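Local coordinates for family 88 glycosyl hydrolase (Bacteroides thetaiotaomicron, PDB 5NOA), which probably acts as a glycoside hydrolase or lyase in the breakdown of gum arabic and related arabinogalactan proteins, at residues Gly302-Phe307 with Ala368-Arg373; Asn65-Phe70 with Val239-Pro244; Gly298-Val303 with Pro315-Ala320; Gly161-Met166 with Thr292-Tyr297; Lys39-Trp44 with Ala363-Ala368. All coordinates share one frame; numbering follows the deposited sequence. Where two conformers were deposited one is given.

Contact 1: Gly302-Phe307 with Ala368-Arg373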
# COMPACT_ATOMS: atom_id res chain seq x y z
N GLY A 302 10.86 -6.72 -3.70
CA GLY A 302 12.22 -6.21 -3.93
C GLY A 302 13.26 -7.29 -4.16
O GLY A 302 14.19 -7.10 -4.97
N VAL A 303 13.10 -8.42 -3.46
CA VAL A 303 13.96 -9.60 -3.71
C VAL A 303 13.66 -10.16 -5.11
O VAL A 303 14.61 -10.41 -5.88
CB VAL A 303 13.71 -10.66 -2.63
CG1 VAL A 303 14.30 -12.02 -3.00
CG2 VAL A 303 14.30 -10.19 -1.31
N ASN A 304 12.39 -10.30 -5.47
CA ASN A 304 12.02 -10.89 -6.75
C ASN A 304 12.35 -10.00 -7.93
O ASN A 304 12.41 -10.49 -9.05
CB ASN A 304 10.52 -11.13 -6.80
CG ASN A 304 10.04 -12.29 -6.00
OD1 ASN A 304 10.79 -13.14 -5.57
ND2 ASN A 304 8.70 -12.38 -5.85
N ASN A 305 12.59 -8.71 -7.71
CA ASN A 305 12.80 -7.79 -8.81
C ASN A 305 14.18 -7.17 -8.79
O ASN A 305 14.43 -6.24 -9.53
CB ASN A 305 11.67 -6.79 -8.92
CG ASN A 305 10.39 -7.44 -9.34
OD1 ASN A 305 10.09 -7.48 -10.54
ND2 ASN A 305 9.65 -8.00 -8.39
N GLY A 306 15.08 -7.73 -8.00
CA GLY A 306 16.48 -7.47 -8.14
C GLY A 306 17.00 -6.23 -7.48
O GLY A 306 18.09 -5.77 -7.79
N PHE A 307 16.23 -5.70 -6.55
CA PHE A 307 16.65 -4.52 -5.79
C PHE A 307 17.16 -4.80 -4.41
O PHE A 307 17.88 -3.97 -3.85
CB PHE A 307 15.50 -3.53 -5.75
CG PHE A 307 15.10 -3.06 -7.10
CD1 PHE A 307 15.94 -2.25 -7.84
CD2 PHE A 307 13.91 -3.48 -7.67
CE1 PHE A 307 15.59 -1.84 -9.11
CE2 PHE A 307 13.55 -3.08 -8.94
CZ PHE A 307 14.39 -2.26 -9.66
N ALA A 368 0.49 -12.27 -0.45
CA ALA A 368 0.29 -13.64 -0.93
C ALA A 368 0.61 -13.78 -2.41
O ALA A 368 1.24 -14.77 -2.82
CB ALA A 368 -1.12 -14.09 -0.64
N CYS A 369 0.19 -12.81 -3.22
CA CYS A 369 0.44 -12.90 -4.64
C CYS A 369 1.95 -12.90 -4.90
O CYS A 369 2.44 -13.64 -5.77
CB CYS A 369 -0.25 -11.79 -5.38
SG CYS A 369 -2.06 -11.94 -5.49
N GLU A 370 2.66 -12.01 -4.22
CA GLU A 370 4.10 -11.93 -4.43
C GLU A 370 4.80 -13.20 -3.95
O GLU A 370 5.80 -13.60 -4.56
CB GLU A 370 4.68 -10.67 -3.81
CG GLU A 370 6.03 -10.31 -4.38
CD GLU A 370 6.03 -10.00 -5.87
OE1 GLU A 370 4.99 -9.54 -6.44
OE2 GLU A 370 7.06 -10.23 -6.50
N ARG A 371 4.27 -13.83 -2.92
CA ARG A 371 4.81 -15.10 -2.49
C ARG A 371 4.66 -16.18 -3.55
O ARG A 371 5.58 -16.96 -3.76
CB ARG A 371 4.15 -15.57 -1.20
CG ARG A 371 4.76 -16.88 -0.74
CD ARG A 371 4.53 -17.16 0.69
NE ARG A 371 5.28 -18.32 1.14
CZ ARG A 371 6.57 -18.31 1.49
NH1 ARG A 371 7.30 -17.23 1.48
NH2 ARG A 371 7.12 -19.44 1.89
N VAL A 372 3.50 -16.24 -4.21
CA VAL A 372 3.34 -17.20 -5.30
C VAL A 372 4.41 -17.00 -6.36
O VAL A 372 5.00 -17.98 -6.84
CB VAL A 372 1.93 -17.10 -5.91
CG1 VAL A 372 1.82 -17.93 -7.19
CG2 VAL A 372 0.89 -17.54 -4.92
N ARG A 373 4.65 -15.75 -6.72
CA ARG A 373 5.69 -15.45 -7.71
C ARG A 373 7.08 -15.94 -7.28
O ARG A 373 7.83 -16.54 -8.07
CB ARG A 373 5.69 -13.97 -8.09
CG ARG A 373 4.35 -13.52 -8.68
CD ARG A 373 4.37 -12.08 -9.10
NE ARG A 373 3.04 -11.60 -9.54
CZ ARG A 373 2.21 -10.84 -8.82
NH1 ARG A 373 2.49 -10.39 -7.57
NH2 ARG A 373 1.06 -10.49 -9.39
O HOH W 1 7.32 -9.62 -9.04
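The amide of N304 and the carboxylate of E370 approach from opposite directions, their planes 47° apart. N304 ND2 gives E370 OE2 a nearly straight hydrogen bond of 2.8 Å, with the oxygen lying close to the amide plane and receiving the N-H on its anti side, well out of the carboxylate plane; the same nitrogen makes only a weak bond to E370 O. Water serves as the second kind of link: it donates to E370 OE2 at 2.6 Å and accepts from N305 ND2, whose direct partner is W301 O. Charge is the third. R373 NH1 lies 2.9 Å from E370 OE1, coming from above the carboxylate plane, and also pairs with E67. Shortening E370 to an alanine is likely to leave N304 ND2 without its main acceptor and R373 with one carboxylate fewer. A buried acid thus ties helix 289-304 to helix 358-377, neighbours in what family and helix order suggest is the inner ring of an (alpha/alpha)6 barrel.

Contact 2: Asn65-Phe70 with Val239-Pro244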
# COMPACT_ATOMS: atom_id res chain seq x y z
N ASN A 65 -7.26 -6.79 -4.90
CA ASN A 65 -8.09 -7.59 -5.80
C ASN A 65 -7.50 -7.61 -7.22
O ASN A 65 -7.46 -8.66 -7.86
CB ASN A 65 -9.51 -7.06 -5.82
CG ASN A 65 -10.43 -7.91 -6.67
OD1 ASN A 65 -10.50 -9.13 -6.48
ND2 ASN A 65 -11.11 -7.29 -7.63
N MET A 66 -7.07 -6.44 -7.69
CA MET A 66 -6.45 -6.37 -8.99
C MET A 66 -5.20 -7.21 -9.05
O MET A 66 -4.98 -7.93 -10.05
CB MET A 66 -6.19 -4.94 -9.43
CG MET A 66 -7.47 -4.17 -9.76
SD MET A 66 -8.64 -4.94 -10.93
CE MET A 66 -7.66 -5.06 -12.42
N GLU A 67 -4.38 -7.18 -8.00
CA GLU A 67 -3.21 -8.06 -7.95
C GLU A 67 -3.61 -9.53 -8.08
O GLU A 67 -2.96 -10.29 -8.82
CB GLU A 67 -2.45 -7.83 -6.65
CG GLU A 67 -1.04 -8.37 -6.65
CD GLU A 67 -0.04 -7.50 -7.37
OE1 GLU A 67 1.06 -8.01 -7.61
OE2 GLU A 67 -0.33 -6.32 -7.66
N ALA A 68 -4.63 -9.93 -7.32
CA ALA A 68 -5.11 -11.31 -7.39
C ALA A 68 -5.62 -11.67 -8.80
O ALA A 68 -5.40 -12.78 -9.26
CB ALA A 68 -6.19 -11.54 -6.34
N TYR A 69 -6.27 -10.73 -9.48
CA TYR A 69 -6.71 -10.96 -10.85
C TYR A 69 -5.53 -11.11 -11.77
O TYR A 69 -5.49 -12.01 -12.62
CB TYR A 69 -7.64 -9.82 -11.33
CG TYR A 69 -8.07 -10.07 -12.74
CD1 TYR A 69 -8.88 -11.15 -13.04
CD2 TYR A 69 -7.57 -9.32 -13.80
CE1 TYR A 69 -9.25 -11.42 -14.33
CE2 TYR A 69 -7.94 -9.60 -15.12
CZ TYR A 69 -8.76 -10.66 -15.36
OH TYR A 69 -9.12 -10.93 -16.66
N PHE A 70 -4.53 -10.24 -11.65
CA PHE A 70 -3.33 -10.36 -12.49
C PHE A 70 -2.65 -11.72 -12.29
O PHE A 70 -2.10 -12.30 -13.23
CB PHE A 70 -2.32 -9.27 -12.19
CG PHE A 70 -2.80 -7.89 -12.46
CD1 PHE A 70 -3.82 -7.62 -13.35
CD2 PHE A 70 -2.21 -6.83 -11.79
CE1 PHE A 70 -4.23 -6.32 -13.59
CE2 PHE A 70 -2.62 -5.53 -12.03
CZ PHE A 70 -3.63 -5.28 -12.93
N VAL A 239 6.09 1.74 -7.54
CA VAL A 239 6.77 2.72 -8.40
C VAL A 239 7.84 2.01 -9.22
O VAL A 239 7.90 2.19 -10.46
CB VAL A 239 7.38 3.87 -7.59
CG1 VAL A 239 8.40 4.66 -8.39
CG2 VAL A 239 6.31 4.79 -7.08
N LEU A 240 8.70 1.23 -8.55
CA LEU A 240 9.81 0.60 -9.26
C LEU A 240 9.33 -0.43 -10.25
O LEU A 240 10.03 -0.69 -11.24
CB LEU A 240 10.79 0.01 -8.27
CG LEU A 240 11.54 1.07 -7.49
CD1 LEU A 240 12.40 0.45 -6.38
CD2 LEU A 240 12.39 1.96 -8.38
N LYS A 241 8.17 -1.04 -10.01
CA LYS A 241 7.58 -1.97 -10.97
C LYS A 241 7.30 -1.33 -12.33
O LYS A 241 7.55 -1.94 -13.37
CB LYS A 241 6.28 -2.57 -10.39
CG LYS A 241 5.61 -3.61 -11.24
CD LYS A 241 4.38 -4.14 -10.49
CE LYS A 241 3.67 -5.26 -11.20
NZ LYS A 241 2.43 -5.56 -10.45
N ASP A 242 6.79 -0.11 -12.30
CA ASP A 242 6.29 0.52 -13.52
C ASP A 242 7.12 1.67 -14.06
O ASP A 242 6.92 2.05 -15.20
CB ASP A 242 4.83 0.91 -13.30
CG ASP A 242 3.91 -0.33 -13.31
OD1 ASP A 242 4.20 -1.37 -14.01
OD2 ASP A 242 2.90 -0.30 -12.60
N LEU A 243 8.03 2.23 -13.28
CA LEU A 243 8.83 3.35 -13.72
C LEU A 243 9.74 2.93 -14.88
O LEU A 243 10.36 1.87 -14.82
CB LEU A 243 9.68 3.84 -12.55
CG LEU A 243 10.41 5.16 -12.73
CD1 LEU A 243 9.45 6.34 -12.77
CD2 LEU A 243 11.43 5.39 -11.65
N PRO A 244 9.89 3.77 -15.92
CA PRO A 244 10.83 3.41 -16.99
C PRO A 244 12.24 3.28 -16.45
O PRO A 244 12.64 4.04 -15.56
CB PRO A 244 10.76 4.58 -17.97
CG PRO A 244 9.55 5.30 -17.64
CD PRO A 244 9.17 5.00 -16.24
O HOH W 2 3.30 -6.68 -7.84
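E67 and K241 are carried by backbones that stay well apart, their CA atoms 12.8 Å distant, and only long side chains span the interval between helix 56-72 and the last turn of helix 226-242. K241 spans about half of it. Its CG lies anti to the backbone N (chi1 -176°), and every later torsion is extended as well, which carries NZ straight out to meet the oncoming carboxylate. E67 instead bends at chi2 (79°). K241 NZ ends 4.0 Å from both E67 OE1 and E67 OE2, a long salt bridge without a direct hydrogen bond. Such bridging of a wide gap suits the (alpha/alpha)6 barrel expected of this family, where both helices would belong to the inner ring and face each other without packing. A water completes the link, donating to E67 OE1 at 2.6 Å and accepting from K241 NZ at 3.0 Å. The stronger partner of E67 OE1 is R373 of helix 358-377. That guanidinium is shared with E370, so the exposed lysine probably adds useful positive charge beside the buried carboxylate.

Contact 3: Gly298-Val303 with Pro315-Ala320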
# COMPACT_ATOMS: atom_id res chain seq x y z
N GLY A 298 6.39 -5.86 0.06
CA GLY A 298 7.47 -4.99 -0.46
C GLY A 298 8.82 -5.67 -0.44
O GLY A 298 9.60 -5.54 -1.38
N LEU A 299 9.10 -6.40 0.66
CA LEU A 299 10.38 -7.09 0.76
C LEU A 299 10.45 -8.22 -0.27
O LEU A 299 11.47 -8.38 -0.94
CB LEU A 299 10.64 -7.62 2.14
CG LEU A 299 10.81 -6.57 3.24
CD1 LEU A 299 10.95 -7.24 4.58
CD2 LEU A 299 11.98 -5.67 2.99
N GLN A 300 9.40 -9.03 -0.39
CA GLN A 300 9.47 -10.11 -1.38
C GLN A 300 9.54 -9.54 -2.78
O GLN A 300 10.25 -10.08 -3.64
CB GLN A 300 8.29 -11.04 -1.24
CG GLN A 300 8.41 -12.28 -2.18
CD GLN A 300 9.52 -13.23 -1.72
OE1 GLN A 300 9.31 -14.02 -0.81
NE2 GLN A 300 10.71 -13.12 -2.29
N TRP A 301 8.79 -8.46 -3.04
CA TRP A 301 8.83 -7.85 -4.36
C TRP A 301 10.23 -7.38 -4.66
O TRP A 301 10.79 -7.60 -5.75
CB TRP A 301 7.81 -6.69 -4.50
CG TRP A 301 7.77 -6.19 -5.89
CD1 TRP A 301 6.94 -6.65 -6.88
CD2 TRP A 301 8.62 -5.22 -6.51
NE1 TRP A 301 7.22 -6.02 -8.06
CE2 TRP A 301 8.27 -5.17 -7.88
CE3 TRP A 301 9.66 -4.40 -6.05
CZ2 TRP A 301 8.93 -4.36 -8.80
CZ3 TRP A 301 10.33 -3.59 -7.00
CH2 TRP A 301 9.94 -3.58 -8.34
N GLY A 302 10.86 -6.72 -3.70
CA GLY A 302 12.22 -6.21 -3.93
C GLY A 302 13.26 -7.29 -4.16
O GLY A 302 14.19 -7.10 -4.97
N VAL A 303 13.10 -8.42 -3.46
CA VAL A 303 13.96 -9.60 -3.71
C VAL A 303 13.66 -10.16 -5.11
O VAL A 303 14.61 -10.41 -5.88
CB VAL A 303 13.71 -10.66 -2.63
CG1 VAL A 303 14.30 -12.02 -3.00
CG2 VAL A 303 14.30 -10.19 -1.31
N PRO A 315 14.99 -14.71 4.69
CA PRO A 315 14.60 -15.24 6.00
C PRO A 315 13.59 -14.37 6.75
O PRO A 315 12.75 -14.89 7.48
CB PRO A 315 15.94 -15.32 6.75
CG PRO A 315 16.95 -15.51 5.68
CD PRO A 315 16.45 -14.64 4.57
N VAL A 316 13.67 -13.07 6.56
CA VAL A 316 12.71 -12.14 7.17
C VAL A 316 11.34 -12.39 6.58
O VAL A 316 10.32 -12.46 7.30
CB VAL A 316 13.20 -10.71 6.93
CG1 VAL A 316 12.16 -9.68 7.35
CG2 VAL A 316 14.54 -10.50 7.67
N VAL A 317 11.28 -12.47 5.24
CA VAL A 317 10.02 -12.74 4.59
C VAL A 317 9.43 -14.05 5.04
O VAL A 317 8.22 -14.15 5.27
CB VAL A 317 10.18 -12.71 3.05
CG1 VAL A 317 8.91 -13.18 2.36
CG2 VAL A 317 10.59 -11.32 2.57
N GLU A 318 10.27 -15.07 5.20
CA GLU A 318 9.74 -16.35 5.62
C GLU A 318 9.08 -16.28 6.98
O GLU A 318 8.01 -16.88 7.19
CB GLU A 318 10.80 -17.45 5.62
CG GLU A 318 11.29 -17.80 4.22
CD GLU A 318 10.17 -18.23 3.30
OE1 GLU A 318 9.36 -19.14 3.65
OE2 GLU A 318 10.04 -17.63 2.24
N LYS A 319 9.69 -15.58 7.93
CA LYS A 319 9.11 -15.44 9.26
C LYS A 319 7.80 -14.65 9.18
O LYS A 319 6.86 -14.94 9.91
CB LYS A 319 10.08 -14.77 10.22
CG LYS A 319 11.20 -15.65 10.70
CD LYS A 319 12.03 -14.97 11.79
CE LYS A 319 13.10 -14.12 11.18
NZ LYS A 319 13.97 -13.59 12.25
N ALA A 320 7.77 -13.63 8.33
CA ALA A 320 6.55 -12.83 8.16
C ALA A 320 5.40 -13.62 7.57
O ALA A 320 4.27 -13.55 8.05
CB ALA A 320 6.85 -11.59 7.36
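V317 drives its two methyls into helix 289-304 between L299 and Q300, and there the contact is tight. With CG1 anti to the backbone N (chi1 172°), the branches part: V317 CG2 rests 3.7 Å from L299 CB, while V317 CG1 approaches Q300 OE1 to 3.3 Å, the two side chains crossing at about a right angle. The oxygen also accepts a hydrogen bond from Q314 NE2. The CA atoms of Q300 and V317 are 6.5 Å apart, and the short helical segments run roughly antiparallel, at 143°, their axes 9.7 Å distant. This short-turn pairing of consecutive helices is consistent with the (alpha/alpha)6 barrel expected of this family. Cutting V317 back to an alanine would probably open a gap beside L299 CB and take away the methyl packed on Q300 OE1. Toward the surface the fit slackens. V316, partly exposed, offers a single methyl contact, V316 CG1 to L299 CD1 at 3.9 Å. On helix 310-328 the partly exposed E318 directs its carboxylate to R371 of helix 358-377.

Contact 4: Gly161-Met166 with Thr292-Tyr297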
# COMPACT_ATOMS: atom_id res chain seq x y z
N GLY A 161 -0.06 8.45 2.12
CA GLY A 161 -0.29 9.07 0.84
C GLY A 161 0.66 8.61 -0.25
O GLY A 161 0.34 8.68 -1.44
N LEU A 162 1.87 8.19 0.13
CA LEU A 162 2.81 7.68 -0.82
C LEU A 162 2.30 6.43 -1.52
O LEU A 162 2.42 6.31 -2.75
CB LEU A 162 4.17 7.50 -0.16
CG LEU A 162 4.79 8.80 0.37
CD1 LEU A 162 6.17 8.51 0.90
CD2 LEU A 162 4.84 9.91 -0.65
N TYR A 163 1.72 5.48 -0.79
CA TYR A 163 1.07 4.35 -1.48
C TYR A 163 -0.11 4.80 -2.31
O TYR A 163 -0.37 4.29 -3.39
CB TYR A 163 0.59 3.30 -0.49
CG TYR A 163 0.00 2.04 -1.13
CD1 TYR A 163 0.81 1.01 -1.50
CD2 TYR A 163 -1.34 1.93 -1.39
CE1 TYR A 163 0.30 -0.12 -2.06
CE2 TYR A 163 -1.88 0.81 -1.99
CZ TYR A 163 -1.07 -0.22 -2.32
OH TYR A 163 -1.53 -1.36 -2.92
N MET A 164 -0.88 5.75 -1.78
CA MET A 164 -2.14 6.13 -2.43
C MET A 164 -1.87 6.73 -3.79
O MET A 164 -2.62 6.46 -4.73
CB MET A 164 -2.93 7.14 -1.60
CG MET A 164 -3.31 6.75 -0.20
SD MET A 164 -4.00 5.13 -0.04
CE MET A 164 -3.84 4.81 1.71
N VAL A 165 -0.81 7.55 -3.92
CA VAL A 165 -0.66 8.38 -5.09
C VAL A 165 0.58 8.08 -5.92
O VAL A 165 0.54 8.27 -7.13
CB VAL A 165 -0.78 9.89 -4.81
CG1 VAL A 165 -1.10 10.65 -6.07
CG2 VAL A 165 -1.84 10.17 -3.77
N MET A 166 1.69 7.62 -5.34
CA MET A 166 2.86 7.41 -6.20
C MET A 166 2.55 6.50 -7.37
O MET A 166 2.95 6.82 -8.48
CB MET A 166 4.06 6.88 -5.44
CG MET A 166 4.64 7.85 -4.43
SD MET A 166 6.24 7.37 -3.77
CE MET A 166 5.90 5.74 -3.16
N THR A 292 2.68 -5.63 8.67
CA THR A 292 3.38 -6.83 8.36
C THR A 292 3.11 -7.29 6.93
O THR A 292 4.04 -7.69 6.21
CB THR A 292 2.98 -7.96 9.34
OG1 THR A 292 3.26 -7.53 10.66
CG2 THR A 292 3.68 -9.29 9.08
N ALA A 293 1.87 -7.29 6.49
CA ALA A 293 1.53 -7.74 5.13
C ALA A 293 2.14 -6.84 4.07
O ALA A 293 2.68 -7.31 3.09
CB ALA A 293 0.01 -7.82 4.97
N PHE A 294 2.06 -5.53 4.25
CA PHE A 294 2.68 -4.62 3.30
C PHE A 294 4.19 -4.86 3.25
O PHE A 294 4.78 -4.77 2.18
CB PHE A 294 2.40 -3.15 3.62
CG PHE A 294 1.01 -2.67 3.25
CD1 PHE A 294 0.53 -2.80 1.96
CD2 PHE A 294 0.20 -2.07 4.19
CE1 PHE A 294 -0.74 -2.36 1.59
CE2 PHE A 294 -1.07 -1.60 3.84
CZ PHE A 294 -1.53 -1.76 2.54
N PHE A 295 4.83 -5.09 4.39
CA PHE A 295 6.26 -5.37 4.39
C PHE A 295 6.57 -6.68 3.68
O PHE A 295 7.60 -6.78 3.00
CB PHE A 295 6.82 -5.41 5.81
CG PHE A 295 6.73 -4.10 6.57
CD1 PHE A 295 7.04 -2.88 5.99
CD2 PHE A 295 6.43 -4.11 7.91
CE1 PHE A 295 7.01 -1.71 6.72
CE2 PHE A 295 6.38 -2.94 8.64
CZ PHE A 295 6.67 -1.73 8.04
N THR A 296 5.74 -7.69 3.87
CA THR A 296 5.95 -8.98 3.26
C THR A 296 5.83 -8.85 1.75
O THR A 296 6.62 -9.46 1.02
CB THR A 296 4.99 -9.99 3.82
OG1 THR A 296 5.11 -10.03 5.24
CG2 THR A 296 5.19 -11.39 3.34
N TYR A 297 4.89 -8.04 1.27
CA TYR A 297 4.84 -7.70 -0.15
C TYR A 297 6.07 -6.97 -0.61
O TYR A 297 6.72 -7.35 -1.58
CB TYR A 297 3.61 -6.82 -0.47
CG TYR A 297 3.63 -6.29 -1.89
CD1 TYR A 297 3.50 -7.15 -2.96
CD2 TYR A 297 3.81 -4.94 -2.14
CE1 TYR A 297 3.51 -6.67 -4.25
CE2 TYR A 297 3.84 -4.46 -3.45
CZ TYR A 297 3.71 -5.35 -4.52
OH TYR A 297 3.72 -4.90 -5.83
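Y163 and F294 meet deep in the protein, the contact's centre lying about 2 Å from the centre of the chain, inside what family and helix order suggest is the inner helix ring of an (alpha/alpha)6 barrel, with helix 160-176 on one side and helix 289-304 on the other. From its CB, which points toward the opposing helix, Y163 sends its ring outward with CG anti to the backbone N (chi1 -176°). CB itself is well short of F294, and Y163 CD1 is still 4.8 Å from F294 CE1. Contact comes farther along the ring: Y163 CE1 lies 4.4 Å from F294 CE1, and Y163 CZ 4.5 Å from the same carbon. The two rings form a tilted edge-to-face pair, the edge of F294 directed at the face of Y163, with centroids 5.6 Å apart and planes at 51°. W231 of helix 226-242 meets both rings, making the pair part of a larger aromatic cluster. At the tip, Y163 OH is hydrogen-bonded to T63 OG1, so the buried hydroxyl is satisfied and the ring is anchored at its far end. Behind F294, T296 OG1 donates to T292 O at 2.7 Å from above the carbonyl plane, while T296 N reaches that oxygen from the opposite face.

Contact 5: Lys39-Trp44 with Ala363-Ala368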
# COMPACT_ATOMS: atom_id res chain seq x y z
N LYS A 39 -9.44 -18.37 -1.14
CA LYS A 39 -10.24 -18.45 0.09
C LYS A 39 -10.46 -17.05 0.69
O LYS A 39 -11.56 -16.69 1.08
CB LYS A 39 -9.55 -19.37 1.08
CG LYS A 39 -10.34 -19.67 2.34
CD LYS A 39 -9.57 -20.62 3.26
CE LYS A 39 -8.18 -20.10 3.67
NZ LYS A 39 -7.73 -20.40 5.07
N VAL A 40 -9.40 -16.27 0.75
CA VAL A 40 -9.43 -14.94 1.31
C VAL A 40 -10.27 -13.98 0.47
O VAL A 40 -11.10 -13.23 0.98
CB VAL A 40 -7.98 -14.42 1.48
CG1 VAL A 40 -7.91 -12.95 1.78
CG2 VAL A 40 -7.29 -15.23 2.58
N ASN A 41 -9.98 -13.95 -0.82
CA ASN A 41 -10.67 -13.02 -1.69
C ASN A 41 -12.12 -13.40 -1.85
O ASN A 41 -13.02 -12.55 -1.88
CB ASN A 41 -9.94 -12.86 -3.01
CG ASN A 41 -10.10 -11.49 -3.62
OD1 ASN A 41 -10.40 -10.55 -2.90
ND2 ASN A 41 -9.88 -11.35 -4.92
N GLY A 42 -12.38 -14.70 -1.92
CA GLY A 42 -13.75 -15.19 -1.95
C GLY A 42 -14.53 -14.83 -0.71
O GLY A 42 -15.71 -14.42 -0.79
N TYR A 43 -13.91 -14.99 0.47
CA TYR A 43 -14.56 -14.63 1.73
C TYR A 43 -14.95 -13.15 1.68
O TYR A 43 -16.07 -12.76 2.05
CB TYR A 43 -13.64 -14.94 2.91
CG TYR A 43 -14.18 -14.51 4.23
CD1 TYR A 43 -15.02 -15.31 4.97
CD2 TYR A 43 -13.87 -13.26 4.73
CE1 TYR A 43 -15.50 -14.89 6.20
CE2 TYR A 43 -14.36 -12.82 5.94
CZ TYR A 43 -15.18 -13.63 6.67
OH TYR A 43 -15.66 -13.18 7.86
N TRP A 44 -14.00 -12.32 1.26
CA TRP A 44 -14.26 -10.89 1.26
C TRP A 44 -15.43 -10.56 0.32
O TRP A 44 -16.37 -9.85 0.67
CB TRP A 44 -13.03 -10.09 0.90
CG TRP A 44 -13.31 -8.67 0.94
CD1 TRP A 44 -13.67 -7.88 -0.12
CD2 TRP A 44 -13.38 -7.87 2.08
NE1 TRP A 44 -13.95 -6.63 0.29
CE2 TRP A 44 -13.75 -6.56 1.64
CE3 TRP A 44 -13.16 -8.08 3.43
CZ2 TRP A 44 -13.97 -5.51 2.52
CZ3 TRP A 44 -13.32 -6.97 4.31
CH2 TRP A 44 -13.72 -5.72 3.83
N ALA A 363 -3.80 -5.69 1.63
CA ALA A 363 -2.39 -5.90 1.93
C ALA A 363 -2.01 -7.38 1.95
O ALA A 363 -0.96 -7.78 1.43
CB ALA A 363 -2.06 -5.25 3.27
N PHE A 364 -2.88 -8.19 2.57
CA PHE A 364 -2.65 -9.63 2.62
C PHE A 364 -2.57 -10.21 1.21
O PHE A 364 -1.70 -11.03 0.89
CB PHE A 364 -3.74 -10.30 3.46
CG PHE A 364 -3.48 -11.76 3.69
CD1 PHE A 364 -3.78 -12.70 2.70
CD2 PHE A 364 -2.94 -12.18 4.89
CE1 PHE A 364 -3.50 -14.03 2.93
CE2 PHE A 364 -2.69 -13.51 5.12
CZ PHE A 364 -2.96 -14.41 4.13
N LEU A 365 -3.50 -9.81 0.34
CA LEU A 365 -3.50 -10.29 -1.03
C LEU A 365 -2.23 -9.91 -1.76
O LEU A 365 -1.66 -10.73 -2.49
CB LEU A 365 -4.71 -9.78 -1.79
CG LEU A 365 -6.05 -10.38 -1.35
CD1 LEU A 365 -7.19 -9.62 -2.01
CD2 LEU A 365 -6.16 -11.84 -1.68
N LEU A 366 -1.74 -8.68 -1.54
CA LEU A 366 -0.45 -8.30 -2.15
C LEU A 366 0.68 -9.24 -1.72
O LEU A 366 1.45 -9.77 -2.53
CB LEU A 366 -0.07 -6.87 -1.79
CG LEU A 366 -0.94 -5.77 -2.34
CD1 LEU A 366 -0.40 -4.44 -1.82
CD2 LEU A 366 -0.95 -5.75 -3.85
N ALA A 367 0.78 -9.45 -0.42
CA ALA A 367 1.82 -10.33 0.14
C ALA A 367 1.70 -11.73 -0.42
O ALA A 367 2.71 -12.33 -0.81
CB ALA A 367 1.71 -10.34 1.62
N ALA A 368 0.49 -12.27 -0.45
CA ALA A 368 0.29 -13.64 -0.93
C ALA A 368 0.61 -13.78 -2.41
O ALA A 368 1.24 -14.77 -2.82
CB ALA A 368 -1.12 -14.09 -0.64
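L365 faces both V40 and N41: its CD1 meets N41, while its CD2 lies between V40 CG1 and N41 CB. V40 in turn divides itself between L365 and F364. The interlocking follows from how the side chains are turned. V40 and L365 slide past one another in opposite directions, with V40 CG1 alongside L365 CD2 at 4.0 Å. The other branch, V40 CG2, lies oblique to the F364 ring, 4.0 Å from F364 CE1; the ring is carried there with CG anti to the backbone N of F364 (chi1 -174°). N41 meets L365 at about a right angle, N41 OD1 lying 3.5 Å from L365 CD1, while N41 CB is 4.1 Å from L365 CD2. Behind these side chains the two short helical segments are nearly antiparallel, at 158° with axes 10.7 Å apart, and the CA atoms of N41 and L365 are 7.7 Å from each other. Helix 29-47 opens the modelled chain and helix 358-377 comes near its end, so the packing brings the ends of the sequence together and closes the circle of the (alpha/alpha)6 barrel expected of this family. No hydrogen bond passes between the two segments. N41, though buried, spends its polarity elsewhere, OD1 on Y61 OH and ND2 on N65 OD1, both from helix 56-72. The seam therefore depends on shape and apolar contact, with the one polar side chain tying it to a third helix.

How the contacts relate
Chemistry follows burial rather than distance from the centre. Contact 4, nearest the centre, is aromatic; contacts 3 and 5, buried but farther out, are largely apolar seams between roughly antiparallel helices. Contacts 1 and 2, only partly buried, rely on charge, amides and water. Helix 289-304 serves contacts 1, 3 and 4, and helix 358-377 serves contacts 1 and 5. The polar pair is continuous, since R373 NH1 of contact 1 lies 2.8 Å from E67 OE1 of contact 2, and R371 likewise joins contact 1 to E318 of contact 3. Apolar continuity runs from contact 4 to contact 5 through L366, whereas contacts 3 and 5 do not touch.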